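Local coordinates for N-acetylmuramoyl-L-alanine amidase (Mycolicibacterium smegmatis, PDB 7AGM), which catalyses, as a zinc-dependent amidase, hydrolysis of the bond between N-acetylmuramic acid and L-alanine, the link that joins peptide stems to the glycan strands of peptidoglycan, at residues Val11-Gly16 and Asp58-Val63; His53-Asp58 and Val181-Met186. All blocks are in the same frame, centred on the assembly; numbering follows the deposited sequence.

Helix 52-69 runs across one face of the mixed sheet, and the two interactions are its contacts with two of the sheet's strands: interaction 1 with strand 10-15, interaction 2 with strand 178-185. Their centres lie about 10 Å apart, and their segments overlap at Asp58, which takes part in neither contact. They also meet directly, since Thr56 OG1 of segment 53-58 lies 2.8 Å from Gly16 O of segment 11-16, a probable hydrogen bond. Both lie near the zinc site of His17, Glu52 and His107, interaction 2 the nearer: the side chain of Met186 is about 8 Å from the zinc ion and that of Pro15 about 10 Å, while Glu52 heads the helix and His17 directly follows segment 11-16.

Interaction 1: residues Val11-Gly16 and Asp58-Val63; sequences VFLDPG and DTTLRV
Leu13 and Pro15, two residues apart on strand 10-15 and both directed at helix 52-69, take Thr60 against them, and Leu13 also reaches Val63. Across the contact there is only van der Waals packing, mostly between carbons. Thr60 CG2 meets Leu13 CB at 3.7 Å and Pro15 CD at 4.0 Å, so it spans the step between the two strand residues. The Leu13 and Thr60 side chains lie alongside with opposed directions, while Thr60 stands roughly perpendicular to Pro15. One turn further on, Val63 offers CG1 to both methyls of Leu13, at 3.9 Å from CD2 and 4.1 Å from CD1.

The polar bonds stay within the helix. With chi1 at -59°, Thr60 OG1 sits beside its own backbone N and packs 3.4 Å from Pro15 CB; its hydrogen bond goes to Thr56 O, which satisfies this buried hydroxyl. On the side facing helix 198-219, Arg62 NE donates an almost straight bond (172°) to Asp58 OD2 at 2.8 Å, an i to i+4 salt bridge. The oxygen lies in the guanidinium plane, but the approach is tilted out of the carboxylate plane. Arg201 is a second partner of OD2.

Strand 11-15 and helix 58-63 approach to 8.3 Å at 161°, nearly antiparallel. Helix 52-69 connects the parallel neighbouring strands 10-15 and 73-76, making it the helix of a beta-alpha-beta crossover.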
loop_
_atom_site.group_PDB
_atom_site.type_symbol
_atom_site.label_atom_id
_atom_site.label_comp_id
_atom_site.label_asym_id
_atom_site.label_seq_id
_atom_site.Cartn_x
_atom_site.Cartn_y
_atom_site.Cartn_z
ATOM N N VAL A 11 -6.697 -6.424 9.674
ATOM C CA VAL A 11 -5.908 -5.697 8.686
ATOM C C VAL A 11 -6.800 -5.366 7.497
ATOM O O VAL A 11 -7.445 -6.260 6.926
ATOM C CB VAL A 11 -4.690 -6.519 8.221
ATOM C CG1 VAL A 11 -3.930 -5.790 7.109
ATOM C CG2 VAL A 11 -3.776 -6.850 9.403
ATOM N N PHE A 12 -6.833 -4.091 7.115
ATOM C CA PHE A 12 -7.497 -3.662 5.889
ATOM C C PHE A 12 -6.456 -3.538 4.783
ATOM O O PHE A 12 -5.443 -2.842 4.952
ATOM C CB PHE A 12 -8.208 -2.324 6.097
ATOM C CG PHE A 12 -9.030 -1.886 4.913
ATOM C CD1 PHE A 12 -10.312 -2.397 4.712
ATOM C CD2 PHE A 12 -8.534 -0.961 4.001
ATOM C CE1 PHE A 12 -11.076 -1.991 3.619
ATOM C CE2 PHE A 12 -9.296 -0.550 2.920
ATOM C CZ PHE A 12 -10.574 -1.070 2.725
ATOM N N LEU A 13 -6.701 -4.225 3.661
ATOM C CA LEU A 13 -5.782 -4.273 2.529
ATOM C C LEU A 13 -6.374 -3.503 1.360
ATOM O O LEU A 13 -7.536 -3.714 0.995
ATOM C CB LEU A 13 -5.520 -5.724 2.113
ATOM C CG LEU A 13 -4.809 -6.583 3.159
ATOM C CD1 LEU A 13 -4.842 -8.053 2.743
ATOM C CD2 LEU A 13 -3.370 -6.099 3.372
ATOM N N ASP A 14 -5.569 -2.625 0.764
ATOM C CA ASP A 14 -6.009 -1.759 -0.331
ATOM C C ASP A 14 -5.091 -1.916 -1.536
ATOM O O ASP A 14 -4.065 -1.229 -1.649
ATOM C CB ASP A 14 -6.072 -0.301 0.123
ATOM C CG ASP A 14 -6.302 0.657 -1.029
ATOM O OD1 ASP A 14 -7.083 0.312 -1.942
ATOM O OD2 ASP A 14 -5.704 1.757 -1.014
ATOM N N PRO A 15 -5.439 -2.797 -2.474
ATOM C CA PRO A 15 -4.678 -2.859 -3.733
ATOM C C PRO A 15 -4.994 -1.638 -4.584
ATOM O O PRO A 15 -6.140 -1.424 -4.991
ATOM C CB PRO A 15 -5.162 -4.160 -4.385
ATOM C CG PRO A 15 -6.503 -4.440 -3.769
ATOM C CD PRO A 15 -6.557 -3.757 -2.419
ATOM N N GLY A 16 -3.970 -0.819 -4.816
ATOM C CA GLY A 16 -4.190 0.476 -5.438
ATOM C C GLY A 16 -4.826 0.365 -6.815
ATOM O O GLY A 16 -4.576 -0.583 -7.571
ATOM N N ASP A 58 -2.873 -8.800 -7.570
ATOM C CA ASP A 58 -2.360 -10.144 -7.327
ATOM C C ASP A 58 -1.449 -10.185 -6.101
ATOM O O ASP A 58 -1.523 -11.124 -5.296
ATOM C CB ASP A 58 -1.656 -10.680 -8.569
ATOM C CG ASP A 58 -1.283 -12.132 -8.422
ATOM O OD1 ASP A 58 -2.202 -12.972 -8.471
ATOM O OD2 ASP A 58 -0.086 -12.429 -8.234
ATOM N N THR A 59 -0.616 -9.158 -5.917
ATOM C CA THR A 59 0.235 -9.109 -4.731
ATOM C C THR A 59 -0.606 -9.059 -3.460
ATOM O O THR A 59 -0.301 -9.748 -2.476
ATOM C CB THR A 59 1.175 -7.904 -4.817
ATOM O OG1 THR A 59 1.963 -8.009 -6.007
ATOM C CG2 THR A 59 2.113 -7.845 -3.618
ATOM N N THR A 60 -1.700 -8.292 -3.483
ATOM C CA THR A 60 -2.545 -8.186 -2.296
ATOM C C THR A 60 -3.243 -9.508 -1.993
ATOM O O THR A 60 -3.392 -9.876 -0.820
ATOM C CB THR A 60 -3.542 -7.029 -2.431
ATOM O OG1 THR A 60 -2.830 -5.790 -2.610
ATOM C CG2 THR A 60 -4.394 -6.917 -1.165
ATOM N N LEU A 61 -3.641 -10.260 -3.034
ATOM C CA LEU A 61 -4.242 -11.573 -2.803
ATOM C C LEU A 61 -3.264 -12.500 -2.092
ATOM O O LEU A 61 -3.656 -13.292 -1.225
ATOM C CB LEU A 61 -4.671 -12.192 -4.136
ATOM C CG LEU A 61 -5.864 -11.535 -4.832
ATOM C CD1 LEU A 61 -6.158 -12.235 -6.154
ATOM C CD2 LEU A 61 -7.099 -11.552 -3.926
ATOM N N ARG A 62 -1.987 -12.429 -2.465
ATOM C CA ARG A 62 -0.970 -13.238 -1.808
ATOM C C ARG A 62 -0.772 -12.801 -0.365
ATOM O O ARG A 62 -0.649 -13.650 0.526
ATOM C CB ARG A 62 0.326 -13.171 -2.608
ATOM C CG ARG A 62 0.176 -13.825 -3.982
ATOM C CD ARG A 62 1.344 -13.512 -4.905
ATOM N NE ARG A 62 1.097 -13.991 -6.268
ATOM C CZ ARG A 62 1.399 -15.208 -6.705
ATOM N NH1 ARG A 62 1.973 -16.090 -5.897
ATOM N NH2 ARG A 62 1.126 -15.544 -7.959
ATOM N N VAL A 63 -0.762 -11.485 -0.111
ATOM C CA VAL A 63 -0.688 -10.989 1.262
ATOM C C VAL A 63 -1.872 -11.501 2.074
ATOM O O VAL A 63 -1.711 -11.988 3.198
ATOM C CB VAL A 63 -0.614 -9.449 1.281
ATOM C CG1 VAL A 63 -0.824 -8.909 2.704
ATOM C CG2 VAL A 63 0.723 -8.954 0.709
#

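Interaction 2: residues His53-Asp58 and Val181-Met186; sequences HSFTWD and VECGNM
Close to the zinc site, the first turns of helix 52-69 pack on the end of strand 178-185, and the contact centres on Phe55, three residues after the zinc ligand Glu52. Its CG stands anti to the backbone N (chi1 166°), which carries the ring away from the helix toward the strand. There Cys183 meets the far edge of the ring: CB lies 3.7 Å from Phe55 CZ and 3.8 Å from CE2. The thiol follows the same edge, with SG 3.7 Å from Phe55 CZ. Measured from the ring centroid, SG is 4.9 Å away and 84° off the normal, so the sulfur lies near the ring plane and not over a face.

Met186, just past the strand, touches Phe55 near the backbone instead, with Met186 CE 4.3 Å from Phe55 CB. Cys183 and Met186 therefore touch different parts of Phe55, the ring edge closely and CB more loosely. Neighbouring parts of the fold complete the surroundings: Ala108 of strand 102-109 touches both Phe55 and Met186, while Tyr204 and Ile208 of helix 198-219 pack on Cys183.

All three touching residues are buried, and the Met186 side chain comes within about 4 Å of that of Glu52. The geometry is that of an edge-on cysteine sulfur-aromatic contact, here joining helix to sheet beside a zinc-amidase active site.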
loop_
_atom_site.group_PDB
_atom_site.type_symbol
_atom_site.label_atom_id
_atom_site.label_comp_id
_atom_site.label_asym_id
_atom_site.label_seq_id
_atom_site.Cartn_x
_atom_site.Cartn_y
_atom_site.Cartn_z
ATOM N N HIS A 53 -2.468 -1.782 -11.659
ATOM C CA HIS A 53 -3.646 -2.304 -10.973
ATOM C C HIS A 53 -3.637 -3.828 -10.892
ATOM O O HIS A 53 -4.154 -4.393 -9.924
ATOM C CB HIS A 53 -4.936 -1.767 -11.601
ATOM C CG HIS A 53 -5.270 -2.356 -12.939
ATOM N ND1 HIS A 53 -5.846 -3.601 -13.087
ATOM C CD2 HIS A 53 -5.155 -1.847 -14.188
ATOM C CE1 HIS A 53 -6.052 -3.842 -14.370
ATOM N NE2 HIS A 53 -5.646 -2.790 -15.060
ATOM N N SER A 54 -3.050 -4.509 -11.885
ATOM C CA SER A 54 -2.967 -5.966 -11.815
ATOM C C SER A 54 -1.864 -6.417 -10.865
ATOM O O SER A 54 -2.039 -7.397 -10.123
ATOM C CB SER A 54 -2.761 -6.558 -13.208
ATOM O OG SER A 54 -3.870 -6.251 -14.040
ATOM N N PHE A 55 -0.735 -5.702 -10.851
ATOM C CA PHE A 55 0.314 -6.006 -9.886
ATOM C C PHE A 55 -0.200 -5.872 -8.458
ATOM O O PHE A 55 0.037 -6.750 -7.616
ATOM C CB PHE A 55 1.518 -5.083 -10.074
ATOM C CG PHE A 55 2.467 -5.125 -8.909
ATOM C CD1 PHE A 55 3.306 -6.211 -8.718
ATOM C CD2 PHE A 55 2.486 -4.100 -7.973
ATOM C CE1 PHE A 55 4.164 -6.276 -7.629
ATOM C CE2 PHE A 55 3.342 -4.151 -6.884
ATOM C CZ PHE A 55 4.187 -5.232 -6.705
ATOM N N THR A 56 -0.878 -4.759 -8.151
ATOM C CA THR A 56 -1.317 -4.558 -6.774
ATOM C C THR A 56 -2.377 -5.578 -6.391
ATOM O O THR A 56 -2.394 -6.072 -5.257
ATOM C CB THR A 56 -1.849 -3.138 -6.573
ATOM O OG1 THR A 56 -3.059 -2.961 -7.322
ATOM C CG2 THR A 56 -0.808 -2.080 -6.982
ATOM N N TRP A 57 -3.262 -5.916 -7.325
ATOM C CA TRP A 57 -4.311 -6.895 -7.053
ATOM C C TRP A 57 -3.719 -8.255 -6.691
ATOM O O TRP A 57 -3.995 -8.808 -5.617
ATOM C CB TRP A 57 -5.224 -6.996 -8.275
ATOM C CG TRP A 57 -6.229 -8.095 -8.193
ATOM C CD1 TRP A 57 -6.267 -9.246 -8.940
ATOM C CD2 TRP A 57 -7.364 -8.147 -7.321
ATOM N NE1 TRP A 57 -7.353 -10.002 -8.583
ATOM C CE2 TRP A 57 -8.046 -9.350 -7.596
ATOM C CE3 TRP A 57 -7.870 -7.290 -6.338
ATOM C CZ2 TRP A 57 -9.200 -9.723 -6.913
ATOM C CZ3 TRP A 57 -9.024 -7.662 -5.665
ATOM C CH2 TRP A 57 -9.670 -8.869 -5.953
ATOM N N ASP A 58 -2.873 -8.800 -7.570
ATOM C CA ASP A 58 -2.360 -10.144 -7.327
ATOM C C ASP A 58 -1.449 -10.185 -6.101
ATOM O O ASP A 58 -1.523 -11.124 -5.296
ATOM C CB ASP A 58 -1.656 -10.680 -8.569
ATOM C CG ASP A 58 -1.283 -12.132 -8.422
ATOM O OD1 ASP A 58 -2.202 -12.972 -8.471
ATOM O OD2 ASP A 58 -0.086 -12.429 -8.234
ATOM N N VAL A 181 2.701 1.160 0.676
ATOM C CA VAL A 181 3.946 0.574 0.191
ATOM C C VAL A 181 3.989 0.741 -1.325
ATOM O O VAL A 181 3.158 0.164 -2.042
ATOM C CB VAL A 181 4.074 -0.906 0.580
ATOM C CG1 VAL A 181 5.362 -1.495 -0.014
ATOM C CG2 VAL A 181 4.019 -1.091 2.091
ATOM N N GLU A 182 4.939 1.539 -1.813
ATOM C CA GLU A 182 5.300 1.553 -3.230
ATOM C C GLU A 182 6.385 0.492 -3.408
ATOM O O GLU A 182 7.521 0.674 -2.957
ATOM C CB GLU A 182 5.788 2.940 -3.663
ATOM C CG GLU A 182 4.712 4.012 -3.737
ATOM C CD GLU A 182 3.853 3.924 -4.978
ATOM O OE1 GLU A 182 4.072 2.994 -5.779
ATOM O OE2 GLU A 182 2.961 4.787 -5.157
ATOM N N CYS A 183 6.024 -0.635 -4.037
ATOM C CA CYS A 183 6.905 -1.802 -4.047
ATOM C C CYS A 183 8.142 -1.591 -4.904
ATOM O O CYS A 183 9.205 -2.148 -4.600
ATOM C CB CYS A 183 6.142 -3.030 -4.545
ATOM S SG CYS A 183 4.831 -3.553 -3.415
ATOM N N GLY A 184 8.024 -0.807 -5.970
ATOM C CA GLY A 184 9.121 -0.637 -6.906
ATOM C C GLY A 184 8.701 0.292 -8.020
ATOM O O GLY A 184 7.592 0.836 -8.022
ATOM N N ASN A 185 9.606 0.450 -8.984
ATOM C CA ASN A 185 9.408 1.338 -10.125
ATOM C C ASN A 185 9.057 0.481 -11.342
ATOM O O ASN A 185 9.898 -0.277 -11.837
ATOM C CB ASN A 185 10.692 2.124 -10.371
ATOM C CG ASN A 185 10.601 3.055 -11.566
ATOM O OD1 ASN A 185 9.531 3.238 -12.149
ATOM N ND2 ASN A 185 11.732 3.671 -11.923
ATOM N N MET A 186 7.825 0.619 -11.835
ATOM C CA MET A 186 7.404 -0.162 -12.998
ATOM C C MET A 186 8.204 0.183 -14.246
ATOM O O MET A 186 8.216 -0.608 -15.199
ATOM C CB MET A 186 5.915 0.045 -13.282
ATOM C CG MET A 186 5.018 -0.295 -12.097
ATOM S SD MET A 186 3.332 -0.752 -12.582
ATOM C CE MET A 186 3.475 -2.528 -12.869
#